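Local atomic coordinates of lysine cyclodeaminase (Streptomyces pristinaespiralis, PDB entry 5YU3), a protein that catalyses the NAD-dependent cyclisation of L-lysine to L-pipecolic acid with loss of ammonia, and also recognises L-ornithine and L-2,4-diaminobutyric acid. Residues Met65-Thr75 with Gly303-Glu313; Arg43-Gly51 with Asp256-Glu264. All blocks are in the same frame, centred on the assembly; numbering follows the deposited sequence.

Contact 1 of 2, residues Met65-Thr75 with Gly303-Glu313; sequences MPHREPGDHIT and GFAFEDALAME. With PRO (proline), chain G; NAD (nicotinamide-adenine-dinucleotide), chain F.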
# COMPACT_ATOMS: atom_id res chain seq x y z
N MET A 65 -0.09 -4.83 -2.47
CA MET A 65 -0.43 -6.22 -2.19
C MET A 65 -0.21 -6.51 -0.71
O MET A 65 0.91 -6.85 -0.29
CB MET A 65 0.39 -7.17 -3.07
CG MET A 65 0.31 -6.82 -4.55
SD MET A 65 1.39 -7.78 -5.63
CE MET A 65 0.96 -9.47 -5.18
N PRO A 66 -1.25 -6.41 0.11
CA PRO A 66 -1.13 -6.72 1.54
C PRO A 66 -1.43 -8.17 1.88
O PRO A 66 -2.24 -8.84 1.23
CB PRO A 66 -2.17 -5.79 2.17
CG PRO A 66 -3.25 -5.69 0.99
CD PRO A 66 -2.58 -5.71 -0.13
N HIS A 67 -0.75 -8.66 2.91
CA HIS A 67 -1.09 -9.94 3.52
C HIS A 67 -0.86 -9.88 5.02
O HIS A 67 0.23 -9.52 5.47
CB HIS A 67 -0.28 -11.11 2.94
CG HIS A 67 -0.66 -12.43 3.53
ND1 HIS A 67 -1.71 -13.18 3.04
CD2 HIS A 67 -0.19 -13.10 4.60
CE1 HIS A 67 -1.84 -14.27 3.77
NE2 HIS A 67 -0.94 -14.25 4.73
N ARG A 68 -1.87 -10.27 5.79
CA ARG A 68 -1.82 -10.18 7.24
C ARG A 68 -1.71 -11.56 7.86
O ARG A 68 -2.47 -12.48 7.49
CB ARG A 68 -3.04 -9.44 7.79
CG ARG A 68 -3.09 -9.42 9.33
CD ARG A 68 -4.09 -8.38 9.86
NE ARG A 68 -4.13 -8.42 11.32
CZ ARG A 68 -5.10 -8.98 12.03
NH1 ARG A 68 -6.14 -9.56 11.42
NH2 ARG A 68 -5.03 -8.98 13.36
N GLU A 69 -0.77 -11.72 8.79
CA GLU A 69 -0.71 -12.88 9.66
C GLU A 69 -1.18 -12.44 11.05
O GLU A 69 -0.41 -11.81 11.79
CB GLU A 69 0.71 -13.45 9.71
CG GLU A 69 1.05 -14.25 8.44
CD GLU A 69 0.18 -15.49 8.29
OE1 GLU A 69 0.04 -16.21 9.30
OE2 GLU A 69 -0.38 -15.73 7.19
N PRO A 70 -2.43 -12.71 11.42
CA PRO A 70 -3.03 -12.07 12.60
C PRO A 70 -2.23 -12.30 13.87
O PRO A 70 -1.82 -13.42 14.18
CB PRO A 70 -4.42 -12.70 12.68
CG PRO A 70 -4.66 -13.15 11.15
CD PRO A 70 -3.49 -13.46 10.66
N GLY A 71 -2.00 -11.21 14.61
CA GLY A 71 -1.21 -11.25 15.82
C GLY A 71 0.29 -11.20 15.61
O GLY A 71 1.03 -11.04 16.59
N ASP A 72 0.75 -11.32 14.37
CA ASP A 72 2.18 -11.37 14.09
C ASP A 72 2.61 -10.15 13.30
O ASP A 72 3.19 -9.22 13.86
CB ASP A 72 2.54 -12.64 13.32
CG ASP A 72 2.37 -13.90 14.15
OD1 ASP A 72 2.38 -15.00 13.55
OD2 ASP A 72 2.23 -13.79 15.39
N HIS A 73 2.34 -10.13 12.00
CA HIS A 73 2.82 -9.03 11.19
C HIS A 73 1.96 -8.90 9.94
O HIS A 73 1.16 -9.78 9.61
CB HIS A 73 4.29 -9.23 10.80
CG HIS A 73 4.57 -10.56 10.18
ND1 HIS A 73 5.31 -11.53 10.81
CD2 HIS A 73 4.19 -11.09 8.99
CE1 HIS A 73 5.38 -12.60 10.04
NE2 HIS A 73 4.70 -12.36 8.93
N ILE A 74 2.14 -7.77 9.26
CA ILE A 74 1.49 -7.49 7.99
C ILE A 74 2.59 -7.27 6.96
O ILE A 74 3.55 -6.53 7.22
CB ILE A 74 0.57 -6.26 8.06
CG1 ILE A 74 -0.51 -6.45 9.13
CG2 ILE A 74 -0.05 -5.98 6.68
CD1 ILE A 74 -1.36 -5.22 9.38
N THR A 75 2.47 -7.93 5.82
CA THR A 75 3.38 -7.71 4.70
C THR A 75 2.70 -6.84 3.67
O THR A 75 1.52 -7.03 3.39
CB THR A 75 3.79 -9.05 4.06
OG1 THR A 75 4.48 -9.84 5.03
CG2 THR A 75 4.70 -8.82 2.85
N GLY A 303 0.05 -13.99 -9.04
CA GLY A 303 0.86 -13.53 -7.92
C GLY A 303 -0.02 -13.03 -6.80
O GLY A 303 -1.01 -12.33 -7.05
N PHE A 304 0.28 -13.39 -5.56
CA PHE A 304 -0.47 -12.81 -4.46
C PHE A 304 0.45 -12.65 -3.26
O PHE A 304 1.50 -13.29 -3.16
CB PHE A 304 -1.77 -13.60 -4.14
CG PHE A 304 -1.56 -15.02 -3.68
CD1 PHE A 304 -1.18 -16.03 -4.56
CD2 PHE A 304 -1.83 -15.37 -2.36
CE1 PHE A 304 -1.03 -17.34 -4.13
CE2 PHE A 304 -1.68 -16.68 -1.92
CZ PHE A 304 -1.28 -17.67 -2.81
N ALA A 305 0.05 -11.74 -2.37
CA ALA A 305 0.96 -11.20 -1.37
C ALA A 305 1.49 -12.27 -0.41
O ALA A 305 2.60 -12.12 0.11
CB ALA A 305 0.26 -10.08 -0.60
N PHE A 306 0.71 -13.32 -0.14
CA PHE A 306 1.21 -14.42 0.69
C PHE A 306 2.53 -14.97 0.16
O PHE A 306 3.42 -15.32 0.93
CB PHE A 306 0.17 -15.54 0.76
CG PHE A 306 0.55 -16.72 1.62
CD1 PHE A 306 0.78 -16.57 2.97
CD2 PHE A 306 0.65 -17.99 1.06
CE1 PHE A 306 1.12 -17.67 3.76
CE2 PHE A 306 0.97 -19.09 1.84
CZ PHE A 306 1.21 -18.92 3.20
N GLU A 307 2.67 -15.05 -1.17
CA GLU A 307 3.92 -15.55 -1.74
C GLU A 307 5.07 -14.62 -1.41
O GLU A 307 6.18 -15.07 -1.13
CB GLU A 307 3.79 -15.72 -3.25
CG GLU A 307 2.64 -16.64 -3.68
CD GLU A 307 2.44 -16.68 -5.18
OE1 GLU A 307 2.70 -15.66 -5.85
OE2 GLU A 307 2.02 -17.74 -5.70
N ASP A 308 4.82 -13.31 -1.45
CA ASP A 308 5.85 -12.34 -1.12
C ASP A 308 6.21 -12.38 0.36
O ASP A 308 7.39 -12.24 0.72
CB ASP A 308 5.38 -10.94 -1.53
CG ASP A 308 5.05 -10.87 -2.99
OD1 ASP A 308 5.98 -11.05 -3.79
OD2 ASP A 308 3.86 -10.66 -3.35
N ALA A 309 5.21 -12.57 1.23
CA ALA A 309 5.50 -12.70 2.66
C ALA A 309 6.35 -13.93 2.94
O ALA A 309 7.25 -13.89 3.79
CB ALA A 309 4.19 -12.76 3.45
N LEU A 310 6.08 -15.03 2.24
CA LEU A 310 6.85 -16.25 2.46
C LEU A 310 8.27 -16.11 1.95
O LEU A 310 9.22 -16.52 2.64
CB LEU A 310 6.17 -17.44 1.78
CG LEU A 310 4.90 -17.98 2.44
CD1 LEU A 310 4.38 -19.12 1.59
CD2 LEU A 310 5.20 -18.44 3.86
N ALA A 311 8.45 -15.55 0.76
CA ALA A 311 9.80 -15.34 0.25
C ALA A 311 10.56 -14.34 1.11
O ALA A 311 11.77 -14.49 1.34
CB ALA A 311 9.76 -14.88 -1.20
N MET A 312 9.87 -13.30 1.60
CA MET A 312 10.53 -12.36 2.50
C MET A 312 11.01 -13.06 3.76
O MET A 312 12.14 -12.82 4.23
CB MET A 312 9.59 -11.20 2.86
CG MET A 312 10.22 -10.18 3.82
SD MET A 312 9.42 -8.56 3.68
CE MET A 312 10.45 -7.53 4.74
N GLU A 313 10.20 -13.97 4.30
CA GLU A 313 10.62 -14.71 5.49
C GLU A 313 11.91 -15.48 5.22
O GLU A 313 12.79 -15.56 6.09
CB GLU A 313 9.52 -15.66 5.94
CG GLU A 313 9.75 -16.29 7.30
CD GLU A 313 9.65 -15.29 8.45
OE1 GLU A 313 9.04 -14.21 8.25
OE2 GLU A 313 10.18 -15.59 9.54
N PRO G . 1.79 -9.14 -10.74
CA PRO G . 3.17 -8.84 -10.09
C PRO G . 3.24 -9.44 -8.66
O PRO G . 4.16 -8.96 -7.97
CB PRO G . 3.23 -7.56 -10.12
CG PRO G . 2.51 -7.19 -11.52
CD PRO G . 1.88 -8.25 -11.91
OXT PRO G . 2.47 -10.37 -8.22
PA NAD F . 9.98 -8.01 -19.06
O1A NAD F . 9.70 -6.67 -19.67
O2A NAD F . 11.33 -8.28 -18.42
O5B NAD F . 9.82 -9.12 -20.22
C5B NAD F . 8.60 -9.20 -20.97
C4B NAD F . 8.99 -9.69 -22.36
O4B NAD F . 7.80 -9.96 -23.10
C3B NAD F . 9.75 -8.62 -23.14
O3B NAD F . 11.05 -9.12 -23.52
C2B NAD F . 8.88 -8.37 -24.36
O2B NAD F . 9.60 -8.12 -25.56
C1B NAD F . 8.11 -9.67 -24.46
N9A NAD F . 6.85 -9.64 -25.23
C8A NAD F . 5.93 -8.64 -25.31
N7A NAD F . 4.89 -9.02 -26.12
C5A NAD F . 5.15 -10.28 -26.54
C6A NAD F . 4.50 -11.28 -27.41
N6A NAD F . 3.31 -11.03 -27.99
N1A NAD F . 5.12 -12.47 -27.57
C2A NAD F . 6.31 -12.77 -27.00
N3A NAD F . 6.97 -11.91 -26.22
C4A NAD F . 6.44 -10.68 -25.96
O3 NAD F . 8.81 -8.30 -17.98
PN NAD F . 8.74 -9.50 -16.92
O1N NAD F . 9.35 -10.73 -17.55
O2N NAD F . 9.25 -8.98 -15.59
O5D NAD F . 7.14 -9.70 -16.74
C5D NAD F . 6.38 -10.35 -17.77
C4D NAD F . 4.94 -10.48 -17.29
O4D NAD F . 4.89 -11.22 -16.08
C3D NAD F . 4.31 -9.13 -16.98
O3D NAD F . 2.92 -9.16 -17.38
C2D NAD F . 4.38 -9.06 -15.47
O2D NAD F . 3.43 -8.13 -14.91
C1D NAD F . 4.08 -10.51 -15.14
N1N NAD F . 4.44 -10.91 -13.78
C2N NAD F . 3.68 -11.85 -13.19
C3N NAD F . 3.95 -12.29 -11.91
C7N NAD F . 3.08 -13.34 -11.31
O7N NAD F . 3.14 -13.58 -10.12
N7N NAD F . 2.27 -14.04 -12.12
C4N NAD F . 5.05 -11.77 -11.22
C5N NAD F . 5.84 -10.83 -11.87
C6N NAD F . 5.52 -10.41 -13.16
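The methyl group of Ala305 sits against two successive carbonyl oxygens of the strand, with its CB 3.3 Å from both Met65 O and Pro66 O, and no hydrogen bond joins residues 65-75 to 303-313. A side chain as small as alanine suits a place where helix and strand backbones come so close. Ala309, one turn further on, turns its methyl to a side chain instead, CB lying 3.3 Å from Thr75 OG1. Beside Ala305, His67 and Phe306 run side by side, pointing the same way. With CG swung away from the backbone N (chi1 -178°), the His67 ring lies along the start of the helix and takes Phe306 CB over one face, a CH-pi contact 4.0 Å from the ring centroid, while the rings themselves meet obliquely. In the plane of the imidazole, NE2 donates to the anti lone pair of Glu69 OE2 at 2.9 Å, and ND1 pairs with Ser46 OG, so both ring nitrogens are used and the ring cannot easily turn. Glu69 in turn forms a salt bridge with Arg43.

The strand side is a beta-hairpin of the mixed sheet, with a classic bulge where Asp72 and His73 both face Glu69; helix 305-321 passes over it, its short segment crossing strand 65-69 at -66°. At the other end the contact reaches the pocket of the bound proline. Met65 bends at chi3 (53°), bringing CE to 3.5 Å from the proline's OXT and 3.6 Å from Asp308 OD2, the two side chains crossing at about a right angle. Asp308 OD1 makes salt bridges with Lys77 and Arg121, both hydrogen-bonded to the proline: a second-shell acid placed to hold two ligand-binding cations. Gly303, beside proline and NAD, has to lack a side chain: a CB would run into OXT.

Contact 2 of 2, residues Arg43-Gly51 with Asp256-Glu264; sequences RHLSPLRGG and DHPEQALRE. With PRO (proline), chain G.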
# COMPACT_ATOMS: atom_id res chain seq x y z
N ARG A 43 -4.44 -21.30 6.93
CA ARG A 43 -4.10 -19.94 6.52
C ARG A 43 -5.08 -19.55 5.42
O ARG A 43 -5.87 -20.36 4.95
CB ARG A 43 -2.66 -19.83 6.03
CG ARG A 43 -1.62 -19.92 7.13
CD ARG A 43 -0.22 -19.82 6.57
NE ARG A 43 0.75 -20.34 7.52
CZ ARG A 43 1.33 -19.61 8.47
NH1 ARG A 43 1.04 -18.32 8.57
NH2 ARG A 43 2.20 -20.16 9.30
N HIS A 44 -5.02 -18.29 4.99
CA HIS A 44 -6.04 -17.79 4.09
C HIS A 44 -5.41 -17.00 2.95
O HIS A 44 -4.39 -16.34 3.12
CB HIS A 44 -7.06 -16.95 4.87
CG HIS A 44 -7.64 -17.70 6.03
ND1 HIS A 44 -8.60 -18.68 5.87
CD2 HIS A 44 -7.37 -17.66 7.35
CE1 HIS A 44 -8.91 -19.19 7.05
NE2 HIS A 44 -8.17 -18.59 7.96
N LEU A 45 -6.05 -17.10 1.78
CA LEU A 45 -5.64 -16.31 0.62
C LEU A 45 -5.61 -14.83 0.98
O LEU A 45 -6.47 -14.34 1.72
CB LEU A 45 -6.61 -16.51 -0.54
CG LEU A 45 -6.47 -17.69 -1.49
CD1 LEU A 45 -7.57 -17.56 -2.56
CD2 LEU A 45 -5.08 -17.72 -2.13
N SER A 46 -4.61 -14.13 0.44
CA SER A 46 -4.53 -12.69 0.61
C SER A 46 -5.74 -12.01 -0.02
O SER A 46 -6.31 -12.51 -1.00
CB SER A 46 -3.23 -12.17 -0.02
OG SER A 46 -2.16 -13.04 0.33
N PRO A 47 -6.16 -10.86 0.50
CA PRO A 47 -7.22 -10.11 -0.16
C PRO A 47 -6.79 -9.70 -1.56
O PRO A 47 -5.60 -9.72 -1.90
CB PRO A 47 -7.42 -8.89 0.74
CG PRO A 47 -6.07 -8.88 1.62
CD PRO A 47 -5.72 -10.14 1.75
N LEU A 48 -7.77 -9.36 -2.39
CA LEU A 48 -7.47 -8.86 -3.73
C LEU A 48 -6.52 -7.68 -3.63
O LEU A 48 -6.67 -6.81 -2.77
CB LEU A 48 -8.75 -8.41 -4.44
CG LEU A 48 -9.74 -9.45 -4.96
CD1 LEU A 48 -10.92 -8.73 -5.61
CD2 LEU A 48 -9.05 -10.36 -5.95
N ARG A 49 -5.53 -7.64 -4.52
CA ARG A 49 -4.68 -6.47 -4.55
C ARG A 49 -5.40 -5.30 -5.21
O ARG A 49 -6.50 -5.44 -5.77
CB ARG A 49 -3.37 -6.78 -5.29
CG ARG A 49 -3.56 -7.20 -6.73
CD ARG A 49 -2.22 -7.33 -7.45
NE ARG A 49 -2.37 -7.97 -8.76
CZ ARG A 49 -1.78 -9.11 -9.11
NH1 ARG A 49 -0.98 -9.73 -8.26
NH2 ARG A 49 -1.97 -9.62 -10.33
N GLY A 50 -4.79 -4.12 -5.14
CA GLY A 50 -5.30 -2.95 -5.83
C GLY A 50 -4.18 -2.27 -6.59
O GLY A 50 -3.00 -2.57 -6.40
N GLY A 51 -4.57 -1.34 -7.47
CA GLY A 51 -3.55 -0.68 -8.26
C GLY A 51 -4.06 0.56 -8.97
O GLY A 51 -5.26 0.84 -9.00
N ASP A 256 -3.92 -19.51 -9.03
CA ASP A 256 -3.32 -19.31 -7.72
C ASP A 256 -4.30 -18.61 -6.78
O ASP A 256 -4.32 -18.89 -5.58
CB ASP A 256 -1.99 -18.54 -7.81
CG ASP A 256 -2.08 -17.17 -8.50
OD1 ASP A 256 -3.15 -16.70 -8.99
OD2 ASP A 256 -1.00 -16.53 -8.57
N HIS A 257 -5.16 -17.77 -7.33
CA HIS A 257 -6.05 -16.92 -6.54
C HIS A 257 -7.28 -16.75 -7.41
O HIS A 257 -7.28 -15.92 -8.33
CB HIS A 257 -5.38 -15.59 -6.23
CG HIS A 257 -6.10 -14.75 -5.22
ND1 HIS A 257 -7.40 -14.33 -5.38
CD2 HIS A 257 -5.68 -14.22 -4.04
CE1 HIS A 257 -7.76 -13.59 -4.34
NE2 HIS A 257 -6.74 -13.51 -3.51
N PRO A 258 -8.32 -17.56 -7.20
CA PRO A 258 -9.45 -17.55 -8.15
C PRO A 258 -10.05 -16.18 -8.42
O PRO A 258 -10.23 -15.80 -9.59
CB PRO A 258 -10.45 -18.49 -7.49
CG PRO A 258 -9.50 -19.45 -6.61
CD PRO A 258 -8.48 -18.71 -6.24
N GLU A 259 -10.35 -15.41 -7.37
CA GLU A 259 -10.97 -14.11 -7.59
C GLU A 259 -10.06 -13.18 -8.38
O GLU A 259 -10.50 -12.49 -9.29
CB GLU A 259 -11.36 -13.47 -6.25
CG GLU A 259 -12.13 -12.17 -6.42
CD GLU A 259 -12.72 -11.64 -5.11
OE1 GLU A 259 -12.18 -11.96 -4.04
OE2 GLU A 259 -13.73 -10.90 -5.17
N GLN A 260 -8.77 -13.18 -8.04
CA GLN A 260 -7.82 -12.35 -8.78
C GLN A 260 -7.67 -12.81 -10.23
O GLN A 260 -7.54 -11.99 -11.14
CB GLN A 260 -6.47 -12.40 -8.09
CG GLN A 260 -5.65 -11.16 -8.24
CD GLN A 260 -4.65 -11.06 -7.13
OE1 GLN A 260 -4.89 -10.38 -6.13
NE2 GLN A 260 -3.55 -11.79 -7.26
N ALA A 261 -7.65 -14.13 -10.44
CA ALA A 261 -7.46 -14.66 -11.79
C ALA A 261 -8.66 -14.35 -12.68
O ALA A 261 -8.50 -14.10 -13.87
CB ALA A 261 -7.22 -16.17 -11.72
N LEU A 262 -9.87 -14.37 -12.11
CA LEU A 262 -11.04 -14.03 -12.90
C LEU A 262 -11.00 -12.58 -13.35
O LEU A 262 -11.59 -12.24 -14.39
CB LEU A 262 -12.31 -14.32 -12.09
CG LEU A 262 -12.68 -15.80 -12.03
CD1 LEU A 262 -13.67 -16.07 -10.91
CD2 LEU A 262 -13.27 -16.25 -13.38
N ARG A 263 -10.31 -11.72 -12.60
CA ARG A 263 -10.19 -10.30 -12.91
C ARG A 263 -8.99 -9.98 -13.79
O ARG A 263 -9.11 -9.16 -14.70
CB ARG A 263 -10.11 -9.49 -11.61
CG ARG A 263 -10.19 -7.96 -11.81
CD ARG A 263 -10.19 -7.22 -10.47
NE ARG A 263 -8.87 -7.21 -9.85
CZ ARG A 263 -8.58 -6.59 -8.70
NH1 ARG A 263 -9.53 -5.93 -8.04
NH2 ARG A 263 -7.34 -6.62 -8.22
N GLU A 264 -7.83 -10.61 -13.53
CA GLU A 264 -6.57 -10.21 -14.16
C GLU A 264 -5.78 -11.35 -14.79
O GLU A 264 -4.73 -11.07 -15.40
CB GLU A 264 -5.66 -9.51 -13.15
CG GLU A 264 -6.16 -8.18 -12.65
CD GLU A 264 -5.60 -7.83 -11.28
OE1 GLU A 264 -4.42 -8.15 -11.01
OE2 GLU A 264 -6.34 -7.24 -10.47
N PRO G . 1.79 -9.14 -10.74
CA PRO G . 3.17 -8.84 -10.09
C PRO G . 3.24 -9.44 -8.66
O PRO G . 4.16 -8.96 -7.97
CB PRO G . 3.23 -7.56 -10.12
CG PRO G . 2.51 -7.19 -11.52
CD PRO G . 1.88 -8.25 -11.91
OXT PRO G . 2.47 -10.37 -8.22
O HOH W 1 -9.05 -4.18 -6.02
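Arg49 meets residues 256-264 with both backbone and side chain. Its CG lies between backbone N and carbonyl carbon (chi1 61°) and the chain then runs extended to NE, carrying the guanidinium to Glu264 and the proline. The group grips Glu264 side-on, NE and NH2 both donating to the single oxygen OE1, 2.9 Å from NH2. NE has a second acid in Glu63 and NH1 bonds to Thr302 O, so every nitrogen has an acceptor. The Gln260 amide stacks on one face, its plane 25° from that of the guanidinium; Gln260 NE2 donates instead to Thr302 OG1. Over the opposite face lies the N of the bound proline. With a leucine in place of Arg49, Glu264 OE1 would probably be left without its cationic mate, and the pocket would lose the flat charged wall beside the proline.

The backbone N of Arg49 donates to Gln260 OE1 at 3.2 Å. Its carbonyl O accepts from Arg263 NH2 at 2.8 Å, with the donor above the carbonyl plane, and from a water that links it to Arg263 NH1. Arg263 also pairs, by weak bent bonds, with Glu264 OE2, completing a salt-bridge network.

His257, at the N-cap, uses both nitrogens: NE2 gives a 2.7 Å bond to Ser46 O, almost in the ring plane, while ND1 accepts from Gln260 N, tilted 34° from that plane, implying a proton on NE2 alone. Leu45 CD1 covers one face of the ring, 4.1 Å from the centroid. Apolar Leu48 crosses Glu259 at about a right angle, CD1 touching Glu259 CD and lying over one face of the Arg263 guanidinium.

Helix 258-264 follows strand 252-255, at the edge of the parallel sheet; across from it, residues 43-49 lead into strand 50-54 of the mixed sheet, where Gly50 bonds to Trp64 of strand 60-69.

How the contacts relate
The two contacts lie about 13 Å apart, centre to centre, and cross along the chain in the order 43-51, 65-75, 256-264, 303-313. Residues 65-75 lie in the mixed sheet, and 43-51 is a loop that runs into its strand 50-54, a neighbour of 60-69; the two later segments follow strands 252-255 and 297-300, adjacent in the parallel sheet. Contact 2 joins that loop to helix 258-264 of the parallel-sheet part, while contact 1 packs helix 305-321 onto the mixed sheet. They touch at several residues, and Gly303 O lies against Gln260 and Arg49. Both contacts reach the bound proline, consistent with a pocket lying between the two sheets, with NAD beside it.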